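Local structure of citrate lyase, subunit 1 (Methanosaeta concilii, 6HXI) at residues G5-D10 against K59-F64; L32-P37 against L103-I108; Y197-P202 against D214-L219; R55-P60 against E109-H114. The protein probably catalyses, as a subunit of ATP citrate lyase, the ATP-driven cleavage of citrate with coenzyme A into acetyl-CoA and oxaloacetate. All coordinates share one frame; numbering follows the deposited sequence.

How the interactions relate
All four contacts lie in the ATP-grasp region, where two antiparallel sheets face each other across the start of helix 8-18. Interactions 2 and 4, centres about 13 Å apart, stitch the sheet of strands 33-35, 106-110, 56-60 and 74-75 and share strand 106-110. Interaction 3 is a hairpin of the other sheet, whose outer strand 3-6 leads into interaction 1. Interaction 1 thus bridges the sheets: the centres of interactions 1 and 2 are about 9 Å apart, those of interactions 1 and 3 about 10 Å. Along the chain, interaction 2 interlaces with 1 and with 4, and interaction 3 follows. Lys59 of interactions 1 and 4 also pairs with Asp214 of interaction 3.

Interaction 1: G5-D10 against K59-F64; sequences GIREYD and KPDQLF
The Asp61 carboxylate overlaps the first turn of the helix that starts at Glu8, each oxygen taking one backbone amide. Asp61 sets CG opposite its backbone N (chi1 -157°), turning the carboxylate to the helix start. Glu8 N donates to OD1 of Asp61 at 2.8 Å, and Tyr9 N donates to OD2 of Asp61 at 2.8 Å. Both oxygens use their syn lone pairs, which fixes how the group is turned. A negative group here would probably be stabilised by the backbone N-H groups at the start of the helix.

Arg7, in the N-cap position, passes aslant of it: its CB is 3.2 Å from Asp61 OD2. The guanidinium passes the carboxylate by, the two planes 74° apart, and NH2 of Arg7 instead reaches Asp61 O at 2.8 Å, in the carbonyl plane.

At the strand end of the segment, Lys59 crosses Glu8 at about a right angle, its NZ 2.8 Å from Glu8 OE2 in a salt bridge. Lys12 shares the same Glu8 oxygen, and Lys59 has a second acidic partner in Asp214. Beyond Asp61, Leu63 lays CD2 over the backbone, 3.4 Å from Ile6 O.

The contact thus joins the junction of strand 3-6 and helix 8-18 to the loop leaving strand 56-60, with Leu34 of strand 33-35 and Leu107 of strand 106-110 against Asp61.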
loop_
_atom_site.group_PDB
_atom_site.type_symbol
_atom_site.label_atom_id
_atom_site.label_comp_id
_atom_site.label_asym_id
_atom_site.label_seq_id
_atom_site.Cartn_x
_atom_site.Cartn_y
_atom_site.Cartn_z
ATOM N N GLY C 5 -56.199 32.933 -0.364
ATOM C CA GLY C 5 -57.268 33.145 -1.332
ATOM C C GLY C 5 -56.762 33.118 -2.761
ATOM O O GLY C 5 -55.618 33.485 -3.019
ATOM N N ILE C 6 -57.588 32.621 -3.688
ATOM C CA ILE C 6 -57.196 32.529 -5.104
ATOM C C ILE C 6 -58.226 33.216 -5.983
ATOM O O ILE C 6 -59.394 33.313 -5.603
ATOM C CB ILE C 6 -56.852 31.074 -5.576
ATOM C CG1 ILE C 6 -58.017 30.080 -5.339
ATOM C CG2 ILE C 6 -55.566 30.577 -4.911
ATOM C CD1 ILE C 6 -57.925 28.821 -6.180
ATOM N N ARG C 7 -57.798 33.694 -7.155
ATOM C CA ARG C 7 -58.683 34.332 -8.119
ATOM C C ARG C 7 -59.728 33.346 -8.585
ATOM O O ARG C 7 -59.452 32.144 -8.702
ATOM C CB ARG C 7 -57.919 34.877 -9.339
ATOM C CG ARG C 7 -56.961 35.991 -8.993
ATOM C CD ARG C 7 -56.584 36.845 -10.183
ATOM N NE ARG C 7 -55.279 37.474 -9.967
ATOM C CZ ARG C 7 -55.074 38.550 -9.210
ATOM N NH1 ARG C 7 -53.847 39.028 -9.044
ATOM N NH2 ARG C 7 -56.090 39.138 -8.588
ATOM N N GLU C 8 -60.936 33.871 -8.833
ATOM C CA GLU C 8 -62.092 33.151 -9.375
ATOM C C GLU C 8 -61.633 32.441 -10.664
ATOM O O GLU C 8 -61.996 31.290 -10.882
ATOM C CB GLU C 8 -63.215 34.155 -9.677
ATOM C CG GLU C 8 -64.592 33.545 -9.870
ATOM C CD GLU C 8 -65.706 34.554 -10.111
ATOM O OE1 GLU C 8 -65.662 35.662 -9.524
ATOM O OE2 GLU C 8 -66.640 34.221 -10.874
ATOM N N TYR C 9 -60.784 33.121 -11.476
ATOM C CA TYR C 9 -60.177 32.618 -12.711
ATOM C C TYR C 9 -59.456 31.289 -12.453
ATOM O O TYR C 9 -59.727 30.304 -13.144
ATOM C CB TYR C 9 -59.214 33.675 -13.303
ATOM C CG TYR C 9 -58.382 33.177 -14.464
ATOM C CD1 TYR C 9 -58.961 32.922 -15.704
ATOM C CD2 TYR C 9 -57.014 32.959 -14.325
ATOM C CE1 TYR C 9 -58.200 32.464 -16.780
ATOM C CE2 TYR C 9 -56.250 32.465 -15.381
ATOM C CZ TYR C 9 -56.846 32.232 -16.614
ATOM O OH TYR C 9 -56.112 31.767 -17.684
ATOM N N ASP C 10 -58.604 31.256 -11.414
ATOM C CA ASP C 10 -57.813 30.109 -10.993
ATOM C C ASP C 10 -58.668 28.968 -10.419
ATOM O O ASP C 10 -58.449 27.802 -10.771
ATOM C CB ASP C 10 -56.735 30.563 -9.998
ATOM C CG ASP C 10 -55.732 31.567 -10.559
ATOM O OD1 ASP C 10 -55.316 31.408 -11.733
ATOM O OD2 ASP C 10 -55.307 32.473 -9.799
ATOM N N LYS C 59 -66.071 40.958 -14.778
ATOM C CA LYS C 59 -66.112 41.396 -13.383
ATOM C C LYS C 59 -64.706 41.445 -12.749
ATOM O O LYS C 59 -63.845 40.649 -13.144
ATOM C CB LYS C 59 -67.051 40.478 -12.564
ATOM C CG LYS C 59 -66.750 38.977 -12.671
ATOM C CD LYS C 59 -67.884 38.131 -12.127
ATOM C CE LYS C 59 -67.852 36.738 -12.691
ATOM N NZ LYS C 59 -68.743 35.808 -11.940
ATOM N N PRO C 60 -64.447 42.342 -11.753
ATOM C CA PRO C 60 -63.112 42.366 -11.127
ATOM C C PRO C 60 -62.820 41.122 -10.273
ATOM O O PRO C 60 -63.678 40.679 -9.505
ATOM C CB PRO C 60 -63.117 43.660 -10.303
ATOM C CG PRO C 60 -64.542 43.932 -10.028
ATOM C CD PRO C 60 -65.348 43.350 -11.148
ATOM N N ASP C 61 -61.610 40.551 -10.442
ATOM C CA ASP C 61 -61.145 39.354 -9.749
ATOM C C ASP C 61 -59.998 39.703 -8.791
ATOM O O ASP C 61 -58.863 39.261 -8.981
ATOM C CB ASP C 61 -60.739 38.271 -10.774
ATOM C CG ASP C 61 -60.754 36.844 -10.246
ATOM O OD1 ASP C 61 -61.047 36.653 -9.037
ATOM O OD2 ASP C 61 -60.477 35.919 -11.037
ATOM N N GLN C 62 -60.300 40.500 -7.758
ATOM C CA GLN C 62 -59.301 40.939 -6.782
ATOM C C GLN C 62 -59.681 40.567 -5.340
ATOM O O GLN C 62 -59.276 41.239 -4.380
ATOM C CB GLN C 62 -59.005 42.438 -6.954
ATOM C CG GLN C 62 -57.985 42.720 -8.047
ATOM C CD GLN C 62 -57.861 44.190 -8.345
ATOM O OE1 GLN C 62 -58.715 44.784 -9.005
ATOM N NE2 GLN C 62 -56.781 44.804 -7.886
ATOM N N LEU C 63 -60.410 39.438 -5.200
ATOM C CA LEU C 63 -60.861 38.830 -3.937
ATOM C C LEU C 63 -61.897 39.712 -3.205
ATOM O O LEU C 63 -61.615 40.272 -2.140
ATOM C CB LEU C 63 -59.671 38.414 -3.017
ATOM C CG LEU C 63 -58.476 37.694 -3.689
ATOM C CD1 LEU C 63 -57.271 37.660 -2.789
ATOM C CD2 LEU C 63 -58.826 36.287 -4.078
ATOM N N PHE C 64 -63.110 39.808 -3.797
ATOM C CA PHE C 64 -64.234 40.608 -3.296
ATOM C C PHE C 64 -65.427 39.775 -2.776
ATOM O O PHE C 64 -65.238 38.640 -2.330
ATOM C CB PHE C 64 -64.704 41.601 -4.382
ATOM C CG PHE C 64 -63.748 42.711 -4.753
ATOM C CD1 PHE C 64 -63.108 43.457 -3.770
ATOM C CD2 PHE C 64 -63.561 43.074 -6.083
ATOM C CE1 PHE C 64 -62.248 44.497 -4.112
ATOM C CE2 PHE C 64 -62.703 44.122 -6.423
ATOM C CZ PHE C 64 -62.042 44.816 -5.437
#

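Interaction 2: L32-P37 against L103-I108; sequences LALVGP and LSYFLI
Val35 and Ile108 make the tightly packed part of this contact, CG2 of Val35 lying 3.6 Å from CD1 of Ile108. With chi1 of Ile108 at -40°, CG1 is anti to the carbonyl carbon, and CD1 is carried along the sheet face to that valine. Ala33 and Phe106 lie on the same face, beside them.

Beneath the side chains the antiparallel ladder is complete. Ala33 and Ile108 form a hydrogen-bonded pair, with Ile108 N 2.7 Å from Ala33 O, and Val35 and Phe106 form the next, with Val35 N 2.8 Å from Phe106 O. On the face that carries Leu34 and Leu107, Leu107 CD1 is met by CD2 of Leu32, just before the strand, at 3.8 Å.

Packing is looser towards Pro37, which is exposed. Here the strands have ended and the Tyr105 ring comes up to Gly36 at an oblique angle, with CD1 of Tyr105 3.5 Å from Gly36 CA. Further out, Tyr105 CZ rests 3.7 Å from Pro37 CD. With an alanine here instead of Tyr105, Gly36 and Pro37 would probably lose the ring packed against them and the Arg7 guanidinium its cation-pi partner.

Strand 33-35 is an edge strand of its sheet within this chain, paired with strand 106-110; helix 79-89 covers the Val35, Phe106 and Ile108 face through Leu86, while Tyr9 of helix 8-18 packs against Leu34 and Leu107 on the other.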
loop_
_atom_site.group_PDB
_atom_site.type_symbol
_atom_site.label_atom_id
_atom_site.label_comp_id
_atom_site.label_asym_id
_atom_site.label_seq_id
_atom_site.Cartn_x
_atom_site.Cartn_y
_atom_site.Cartn_z
ATOM N N LEU C 32 -62.266 30.744 -19.954
ATOM C CA LEU C 32 -61.887 31.784 -19.001
ATOM C C LEU C 32 -60.735 32.639 -19.538
ATOM O O LEU C 32 -59.808 32.128 -20.182
ATOM C CB LEU C 32 -61.478 31.148 -17.662
ATOM C CG LEU C 32 -62.501 30.266 -16.945
ATOM C CD1 LEU C 32 -61.833 29.095 -16.295
ATOM C CD2 LEU C 32 -63.291 31.056 -15.927
ATOM N N ALA C 33 -60.798 33.946 -19.254
ATOM C CA ALA C 33 -59.790 34.918 -19.649
ATOM C C ALA C 33 -59.550 35.895 -18.495
ATOM O O ALA C 33 -60.513 36.454 -17.959
ATOM C CB ALA C 33 -60.251 35.670 -20.896
ATOM N N LEU C 34 -58.276 36.076 -18.096
ATOM C CA LEU C 34 -57.918 37.016 -17.036
ATOM C C LEU C 34 -57.225 38.230 -17.632
ATOM O O LEU C 34 -56.290 38.075 -18.418
ATOM C CB LEU C 34 -57.041 36.360 -15.940
ATOM C CG LEU C 34 -56.776 37.206 -14.667
ATOM C CD1 LEU C 34 -58.023 37.296 -13.773
ATOM C CD2 LEU C 34 -55.606 36.671 -13.894
ATOM N N VAL C 35 -57.667 39.436 -17.236
ATOM C CA VAL C 35 -57.121 40.705 -17.717
ATOM C C VAL C 35 -56.419 41.475 -16.587
ATOM O O VAL C 35 -57.083 42.048 -15.716
ATOM C CB VAL C 35 -58.191 41.552 -18.466
ATOM C CG1 VAL C 35 -57.638 42.906 -18.907
ATOM C CG2 VAL C 35 -58.736 40.793 -19.668
ATOM N N GLY C 36 -55.082 41.458 -16.628
ATOM C CA GLY C 36 -54.210 42.153 -15.688
ATOM C C GLY C 36 -53.786 43.521 -16.199
ATOM O O GLY C 36 -54.266 43.950 -17.255
ATOM N N PRO C 37 -52.878 44.243 -15.495
ATOM C CA PRO C 37 -52.458 45.568 -15.992
ATOM C C PRO C 37 -51.678 45.510 -17.307
ATOM O O PRO C 37 -52.040 46.218 -18.251
ATOM C CB PRO C 37 -51.618 46.150 -14.845
ATOM C CG PRO C 37 -51.804 45.233 -13.690
ATOM C CD PRO C 37 -52.195 43.900 -14.232
ATOM N N LEU C 103 -58.415 49.167 -9.364
ATOM C CA LEU C 103 -58.882 47.925 -9.989
ATOM C C LEU C 103 -57.826 47.490 -11.021
ATOM O O LEU C 103 -57.433 48.308 -11.848
ATOM C CB LEU C 103 -60.256 48.116 -10.659
ATOM C CG LEU C 103 -61.469 48.299 -9.742
ATOM C CD1 LEU C 103 -62.689 48.724 -10.540
ATOM C CD2 LEU C 103 -61.786 47.027 -8.949
ATOM N N SER C 104 -57.314 46.243 -10.951
ATOM C CA SER C 104 -56.255 45.805 -11.877
ATOM C C SER C 104 -56.478 44.439 -12.541
ATOM O O SER C 104 -55.888 44.183 -13.592
ATOM C CB SER C 104 -54.894 45.831 -11.186
ATOM O OG SER C 104 -54.535 47.146 -10.800
ATOM N N TYR C 105 -57.296 43.558 -11.926
ATOM C CA TYR C 105 -57.561 42.219 -12.464
ATOM C C TYR C 105 -59.039 41.977 -12.706
ATOM O O TYR C 105 -59.858 42.240 -11.825
ATOM C CB TYR C 105 -56.920 41.125 -11.598
ATOM C CG TYR C 105 -55.407 41.206 -11.589
ATOM C CD1 TYR C 105 -54.649 40.564 -12.563
ATOM C CD2 TYR C 105 -54.731 41.934 -10.610
ATOM C CE1 TYR C 105 -53.256 40.659 -12.577
ATOM C CE2 TYR C 105 -53.341 42.042 -10.617
ATOM C CZ TYR C 105 -52.606 41.396 -11.598
ATOM O OH TYR C 105 -51.231 41.475 -11.589
ATOM N N PHE C 106 -59.373 41.511 -13.922
ATOM C CA PHE C 106 -60.753 41.269 -14.364
ATOM C C PHE C 106 -60.921 39.918 -15.035
ATOM O O PHE C 106 -60.101 39.528 -15.875
ATOM C CB PHE C 106 -61.225 42.377 -15.337
ATOM C CG PHE C 106 -61.195 43.776 -14.769
ATOM C CD1 PHE C 106 -60.045 44.554 -14.853
ATOM C CD2 PHE C 106 -62.314 44.315 -14.150
ATOM C CE1 PHE C 106 -60.005 45.835 -14.297
ATOM C CE2 PHE C 106 -62.277 45.597 -13.598
ATOM C CZ PHE C 106 -61.124 46.349 -13.681
ATOM N N LEU C 107 -62.006 39.220 -14.694
ATOM C CA LEU C 107 -62.293 37.925 -15.293
ATOM C C LEU C 107 -63.332 38.059 -16.413
ATOM O O LEU C 107 -64.364 38.713 -16.229
ATOM C CB LEU C 107 -62.752 36.913 -14.216
ATOM C CG LEU C 107 -63.327 35.560 -14.695
ATOM C CD1 LEU C 107 -62.240 34.634 -15.262
ATOM C CD2 LEU C 107 -64.098 34.879 -13.595
ATOM N N ILE C 108 -63.043 37.437 -17.571
ATOM C CA ILE C 108 -63.966 37.369 -18.711
ATOM C C ILE C 108 -64.388 35.911 -18.914
ATOM O O ILE C 108 -63.551 35.005 -18.989
ATOM C CB ILE C 108 -63.515 38.070 -20.031
ATOM C CG1 ILE C 108 -62.814 39.418 -19.749
ATOM C CG2 ILE C 108 -64.729 38.268 -20.977
ATOM C CD1 ILE C 108 -61.989 39.944 -20.891
#

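Interaction 3: Y197-P202 against D214-L219; sequences YVEINP and DMVAKL
Tyr197 reaches from the paired strands to Val216, two residues from its own partner Lys218. Its CB starts 3.8 Å from Lys218 CB, across a hydrogen-bonded pair. CG is anti to the backbone N (chi1 -176°), which sends the ring along the sheet, edge on to the valine: CE2 of Tyr197 lies 3.8 Å from Val216 CG1, close to the ring plane. At the tip OH donates to Glu199 OE1 at 2.8 Å, arriving on the anti side of that carboxylate oxygen. Tyrosine and glutamate thus each touch one methyl of Val216, CG2 lying beside the Glu199 carboxylate. A phenylalanine in place of Tyr197 would probably leave Glu199 OE1 without this donor and its carboxylate freer to turn.

The other face is apolar. Val198 CG2 touches Met215 CE at 3.7 Å, and Ile200 lies next to the Met215 chain and packs on helix 173-192.

Pairing weakens where the chain turns the corner at Asn201 and Pro202, which are linked by a cis peptide. Asn201 N reaches Asp214 O at 3.2 Å from well above the carbonyl plane, and the return bond from Asp214 N to Pro202 O is weak. The Asp214 side chain makes a salt bridge through OD1 to Lys59.

Strands 195-206 and 209-220 form a beta hairpin within the large antiparallel sheet of the ATP-grasp fold, and the Glu-Ile-Asn-Pro sequence recurs in the related beta subunits of succinyl-CoA synthetases.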
loop_
_atom_site.group_PDB
_atom_site.type_symbol
_atom_site.label_atom_id
_atom_site.label_comp_id
_atom_site.label_asym_id
_atom_site.label_seq_id
_atom_site.Cartn_x
_atom_site.Cartn_y
_atom_site.Cartn_z
ATOM N N TYR C 197 -61.130 26.172 1.701
ATOM C CA TYR C 197 -62.449 26.758 1.494
ATOM C C TYR C 197 -62.818 26.828 0.005
ATOM O O TYR C 197 -62.000 27.203 -0.827
ATOM C CB TYR C 197 -62.509 28.166 2.111
ATOM C CG TYR C 197 -63.875 28.808 2.018
ATOM C CD1 TYR C 197 -64.907 28.423 2.867
ATOM C CD2 TYR C 197 -64.138 29.801 1.078
ATOM C CE1 TYR C 197 -66.181 28.975 2.756
ATOM C CE2 TYR C 197 -65.407 30.384 0.974
ATOM C CZ TYR C 197 -66.427 29.966 1.815
ATOM O OH TYR C 197 -67.685 30.526 1.733
ATOM N N VAL C 198 -64.075 26.501 -0.307
ATOM C CA VAL C 198 -64.661 26.593 -1.649
ATOM C C VAL C 198 -66.103 27.053 -1.524
ATOM O O VAL C 198 -66.832 26.570 -0.657
ATOM C CB VAL C 198 -64.476 25.331 -2.560
ATOM C CG1 VAL C 198 -65.278 24.125 -2.062
ATOM C CG2 VAL C 198 -64.838 25.636 -4.001
ATOM N N GLU C 199 -66.500 28.007 -2.362
ATOM C CA GLU C 199 -67.858 28.526 -2.379
ATOM C C GLU C 199 -68.310 28.785 -3.806
ATOM O O GLU C 199 -67.682 29.569 -4.520
ATOM C CB GLU C 199 -67.950 29.807 -1.555
ATOM C CG GLU C 199 -69.346 30.399 -1.459
ATOM C CD GLU C 199 -69.327 31.883 -1.175
ATOM O OE1 GLU C 199 -68.992 32.263 -0.029
ATOM O OE2 GLU C 199 -69.596 32.670 -2.113
ATOM N N ILE C 200 -69.401 28.119 -4.215
ATOM C CA ILE C 200 -70.030 28.315 -5.508
ATOM C C ILE C 200 -71.397 28.909 -5.186
ATOM O O ILE C 200 -72.320 28.202 -4.757
ATOM C CB ILE C 200 -70.072 27.067 -6.426
ATOM C CG1 ILE C 200 -68.667 26.414 -6.535
ATOM C CG2 ILE C 200 -70.591 27.483 -7.808
ATOM C CD1 ILE C 200 -68.675 24.982 -6.946
ATOM N N ASN C 201 -71.459 30.246 -5.301
ATOM C CA ASN C 201 -72.614 31.050 -4.968
ATOM C C ASN C 201 -72.894 32.088 -6.060
ATOM O O ASN C 201 -72.379 33.212 -6.004
ATOM C CB ASN C 201 -72.422 31.714 -3.589
ATOM C CG ASN C 201 -73.652 32.391 -3.031
ATOM O OD1 ASN C 201 -74.793 31.964 -3.252
ATOM N ND2 ASN C 201 -73.437 33.421 -2.227
ATOM N N PRO C 202 -73.694 31.725 -7.079
ATOM C CA PRO C 202 -74.429 30.464 -7.250
ATOM C C PRO C 202 -73.873 29.496 -8.322
ATOM O O PRO C 202 -72.944 29.823 -9.065
ATOM C CB PRO C 202 -75.825 30.980 -7.642
ATOM C CG PRO C 202 -75.552 32.307 -8.396
ATOM C CD PRO C 202 -74.102 32.694 -8.110
ATOM N N ASP C 214 -70.387 31.983 -9.816
ATOM C CA ASP C 214 -69.464 32.780 -9.008
ATOM C C ASP C 214 -68.716 31.839 -8.099
ATOM O O ASP C 214 -69.297 30.864 -7.619
ATOM C CB ASP C 214 -70.182 33.888 -8.228
ATOM C CG ASP C 214 -70.657 35.035 -9.112
ATOM O OD1 ASP C 214 -69.850 35.956 -9.381
ATOM O OD2 ASP C 214 -71.832 35.015 -9.524
ATOM N N MET C 215 -67.413 32.091 -7.916
ATOM C CA MET C 215 -66.533 31.237 -7.130
ATOM C C MET C 215 -65.574 32.020 -6.216
ATOM O O MET C 215 -65.023 33.060 -6.598
ATOM C CB MET C 215 -65.757 30.294 -8.065
ATOM C CG MET C 215 -65.375 28.987 -7.427
ATOM S SD MET C 215 -64.878 27.765 -8.651
ATOM C CE MET C 215 -64.288 26.484 -7.590
ATOM N N VAL C 216 -65.421 31.515 -4.991
ATOM C CA VAL C 216 -64.548 32.047 -3.940
ATOM C C VAL C 216 -63.820 30.829 -3.419
ATOM O O VAL C 216 -64.459 29.813 -3.125
ATOM C CB VAL C 216 -65.347 32.782 -2.823
ATOM C CG1 VAL C 216 -64.492 33.034 -1.582
ATOM C CG2 VAL C 216 -65.948 34.088 -3.343
ATOM N N ALA C 217 -62.490 30.896 -3.366
ATOM C CA ALA C 217 -61.708 29.750 -2.914
ATOM C C ALA C 217 -60.469 30.141 -2.186
ATOM O O ALA C 217 -59.883 31.192 -2.465
ATOM C CB ALA C 217 -61.367 28.824 -4.084
ATOM N N LYS C 218 -60.069 29.279 -1.228
ATOM C CA LYS C 218 -58.846 29.402 -0.432
ATOM C C LYS C 218 -58.112 28.076 -0.493
ATOM O O LYS C 218 -58.727 27.016 -0.349
ATOM C CB LYS C 218 -59.165 29.737 1.030
ATOM C CG LYS C 218 -59.465 31.201 1.312
ATOM C CD LYS C 218 -59.817 31.378 2.775
ATOM C CE LYS C 218 -59.855 32.823 3.193
ATOM N NZ LYS C 218 -59.948 32.915 4.672
ATOM N N LEU C 219 -56.794 28.120 -0.710
ATOM C CA LEU C 219 -55.965 26.912 -0.728
ATOM C C LEU C 219 -55.121 26.906 0.533
ATOM O O LEU C 219 -54.706 27.974 0.989
ATOM C CB LEU C 219 -55.060 26.870 -1.959
ATOM C CG LEU C 219 -55.718 26.781 -3.329
ATOM C CD1 LEU C 219 -54.699 27.011 -4.433
ATOM C CD2 LEU C 219 -56.398 25.433 -3.532
#

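Interaction 4: R55-P60 against E109-H114; sequences RLVVKP and EPFTPH
The Phe111 ring meets Val57 at its edge: CG2 of Val57 lies in the ring plane, 3.7 Å from CD1 of Phe111, while Leu56 O approaches the ring obliquely. A chi1 of 174° turns the Phe111 ring away from the backbone N and towards the valine, and this brings CD1 against Val57 CG2.

The second flat group is the Glu109 carboxylate. Its OE2 faces Lys59 NZ at 3.3 Å, a weak salt bridge, and OE1 has its stronger partner in Lys12. Lys59 likewise finds its stronger partners in Glu8 and Asp214. These alternating charges probably offset one another in a buried setting.

The backbones join here as an antiparallel pair. Val57 N donates to Glu109 O at 2.9 Å, with Glu109 N returning a bond to Val57 O at 3.1 Å. One step on, Leu56 and Pro110 form a non-hydrogen-bonded pair with diverging side chains, and past the strand end Phe111 N reaches Arg55 O at 2.7 Å, the donor tilted from the carbonyl plane.

Strand 56-60 lies between strands 106-110 and 74-75 in the four-stranded sheet; helix 79-89 covers Leu56 and Val58, whereas Thr112 and His114 lead across to strand 209-220 of the larger sheet, both packing on Leu213.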
loop_
_atom_site.group_PDB
_atom_site.type_symbol
_atom_site.label_atom_id
_atom_site.label_comp_id
_atom_site.label_asym_id
_atom_site.label_seq_id
_atom_site.Cartn_x
_atom_site.Cartn_y
_atom_site.Cartn_z
ATOM N N ARG C 55 -71.568 35.586 -25.890
ATOM C CA ARG C 55 -72.057 36.649 -25.006
ATOM C C ARG C 55 -71.267 36.503 -23.699
ATOM O O ARG C 55 -71.117 35.392 -23.191
ATOM C CB ARG C 55 -73.579 36.587 -24.781
ATOM C CG ARG C 55 -74.417 37.030 -25.989
ATOM C CD ARG C 55 -74.050 38.392 -26.586
ATOM N NE ARG C 55 -74.356 39.515 -25.697
ATOM C CZ ARG C 55 -74.934 40.647 -26.088
ATOM N NH1 ARG C 55 -75.281 40.821 -27.359
ATOM N NH2 ARG C 55 -75.160 41.621 -25.216
ATOM N N LEU C 56 -70.723 37.615 -23.203
ATOM C CA LEU C 56 -69.813 37.648 -22.068
ATOM C C LEU C 56 -70.347 38.233 -20.756
ATOM O O LEU C 56 -71.444 38.799 -20.693
ATOM C CB LEU C 56 -68.535 38.424 -22.477
ATOM C CG LEU C 56 -67.874 38.063 -23.809
ATOM C CD1 LEU C 56 -66.813 39.041 -24.143
ATOM C CD2 LEU C 56 -67.276 36.658 -23.792
ATOM N N VAL C 57 -69.532 38.027 -19.698
ATOM C CA VAL C 57 -69.613 38.540 -18.329
ATOM C C VAL C 57 -68.176 38.987 -17.980
ATOM O O VAL C 57 -67.226 38.216 -18.149
ATOM C CB VAL C 57 -70.159 37.512 -17.289
ATOM C CG1 VAL C 57 -70.149 38.081 -15.874
ATOM C CG2 VAL C 57 -71.561 37.051 -17.644
ATOM N N VAL C 58 -68.023 40.226 -17.528
ATOM C CA VAL C 58 -66.718 40.734 -17.123
ATOM C C VAL C 58 -66.878 41.412 -15.748
ATOM O O VAL C 58 -67.775 42.235 -15.550
ATOM C CB VAL C 58 -65.966 41.562 -18.215
ATOM C CG1 VAL C 58 -66.809 42.695 -18.784
ATOM C CG2 VAL C 58 -64.604 42.057 -17.736
ATOM N N LYS C 59 -66.071 40.958 -14.778
ATOM C CA LYS C 59 -66.112 41.396 -13.383
ATOM C C LYS C 59 -64.706 41.445 -12.749
ATOM O O LYS C 59 -63.845 40.649 -13.144
ATOM C CB LYS C 59 -67.051 40.478 -12.564
ATOM C CG LYS C 59 -66.750 38.977 -12.671
ATOM C CD LYS C 59 -67.884 38.131 -12.127
ATOM C CE LYS C 59 -67.852 36.738 -12.691
ATOM N NZ LYS C 59 -68.743 35.808 -11.940
ATOM N N PRO C 60 -64.447 42.342 -11.753
ATOM C CA PRO C 60 -63.112 42.366 -11.127
ATOM C C PRO C 60 -62.820 41.122 -10.273
ATOM O O PRO C 60 -63.678 40.679 -9.505
ATOM C CB PRO C 60 -63.117 43.660 -10.303
ATOM C CG PRO C 60 -64.542 43.932 -10.028
ATOM C CD PRO C 60 -65.348 43.350 -11.148
ATOM N N GLU C 109 -65.698 35.698 -18.953
ATOM C CA GLU C 109 -66.274 34.372 -19.142
ATOM C C GLU C 109 -67.618 34.417 -19.913
ATOM O O GLU C 109 -68.251 35.477 -19.941
ATOM C CB GLU C 109 -66.427 33.665 -17.784
ATOM C CG GLU C 109 -67.463 34.271 -16.852
ATOM C CD GLU C 109 -67.678 33.516 -15.555
ATOM O OE1 GLU C 109 -67.164 32.381 -15.426
ATOM O OE2 GLU C 109 -68.380 34.055 -14.670
ATOM N N PRO C 110 -68.085 33.287 -20.507
ATOM C CA PRO C 110 -69.385 33.315 -21.204
ATOM C C PRO C 110 -70.578 33.539 -20.270
ATOM O O PRO C 110 -70.560 33.089 -19.123
ATOM C CB PRO C 110 -69.462 31.939 -21.876
ATOM C CG PRO C 110 -68.567 31.068 -21.087
ATOM C CD PRO C 110 -67.463 31.944 -20.580
ATOM N N PHE C 111 -71.606 34.245 -20.762
ATOM C CA PHE C 111 -72.833 34.524 -20.023
ATOM C C PHE C 111 -73.737 33.309 -20.114
ATOM O O PHE C 111 -74.144 32.927 -21.220
ATOM C CB PHE C 111 -73.541 35.778 -20.580
ATOM C CG PHE C 111 -74.902 36.075 -19.984
ATOM C CD1 PHE C 111 -75.021 36.788 -18.798
ATOM C CD2 PHE C 111 -76.066 35.662 -20.624
ATOM C CE1 PHE C 111 -76.279 37.062 -18.250
ATOM C CE2 PHE C 111 -77.323 35.926 -20.068
ATOM C CZ PHE C 111 -77.422 36.625 -18.887
ATOM N N THR C 112 -74.051 32.699 -18.960
ATOM C CA THR C 112 -74.941 31.546 -18.938
ATOM C C THR C 112 -76.362 31.996 -18.547
ATOM O O THR C 112 -76.589 32.393 -17.398
ATOM C CB THR C 112 -74.351 30.395 -18.108
ATOM O OG1 THR C 112 -73.197 29.923 -18.802
ATOM C CG2 THR C 112 -75.320 29.222 -17.927
ATOM N N PRO C 113 -77.319 31.957 -19.509
ATOM C CA PRO C 113 -78.708 32.320 -19.181
ATOM C C PRO C 113 -79.283 31.193 -18.325
ATOM O O PRO C 113 -79.265 30.025 -18.733
ATOM C CB PRO C 113 -79.389 32.426 -20.555
ATOM C CG PRO C 113 -78.277 32.315 -21.573
ATOM C CD PRO C 113 -77.209 31.518 -20.911
ATOM N N HIS C 114 -79.717 31.537 -17.106
ATOM C CA HIS C 114 -80.163 30.571 -16.098
ATOM C C HIS C 114 -81.488 30.892 -15.421
ATOM O O HIS C 114 -81.935 32.046 -15.438
ATOM C CB HIS C 114 -79.071 30.472 -15.019
ATOM C CG HIS C 114 -78.843 31.748 -14.263
ATOM N ND1 HIS C 114 -78.087 32.782 -14.798
ATOM C CD2 HIS C 114 -79.291 32.121 -13.043
ATOM C CE1 HIS C 114 -78.108 33.748 -13.895
ATOM N NE2 HIS C 114 -78.810 33.392 -12.816
#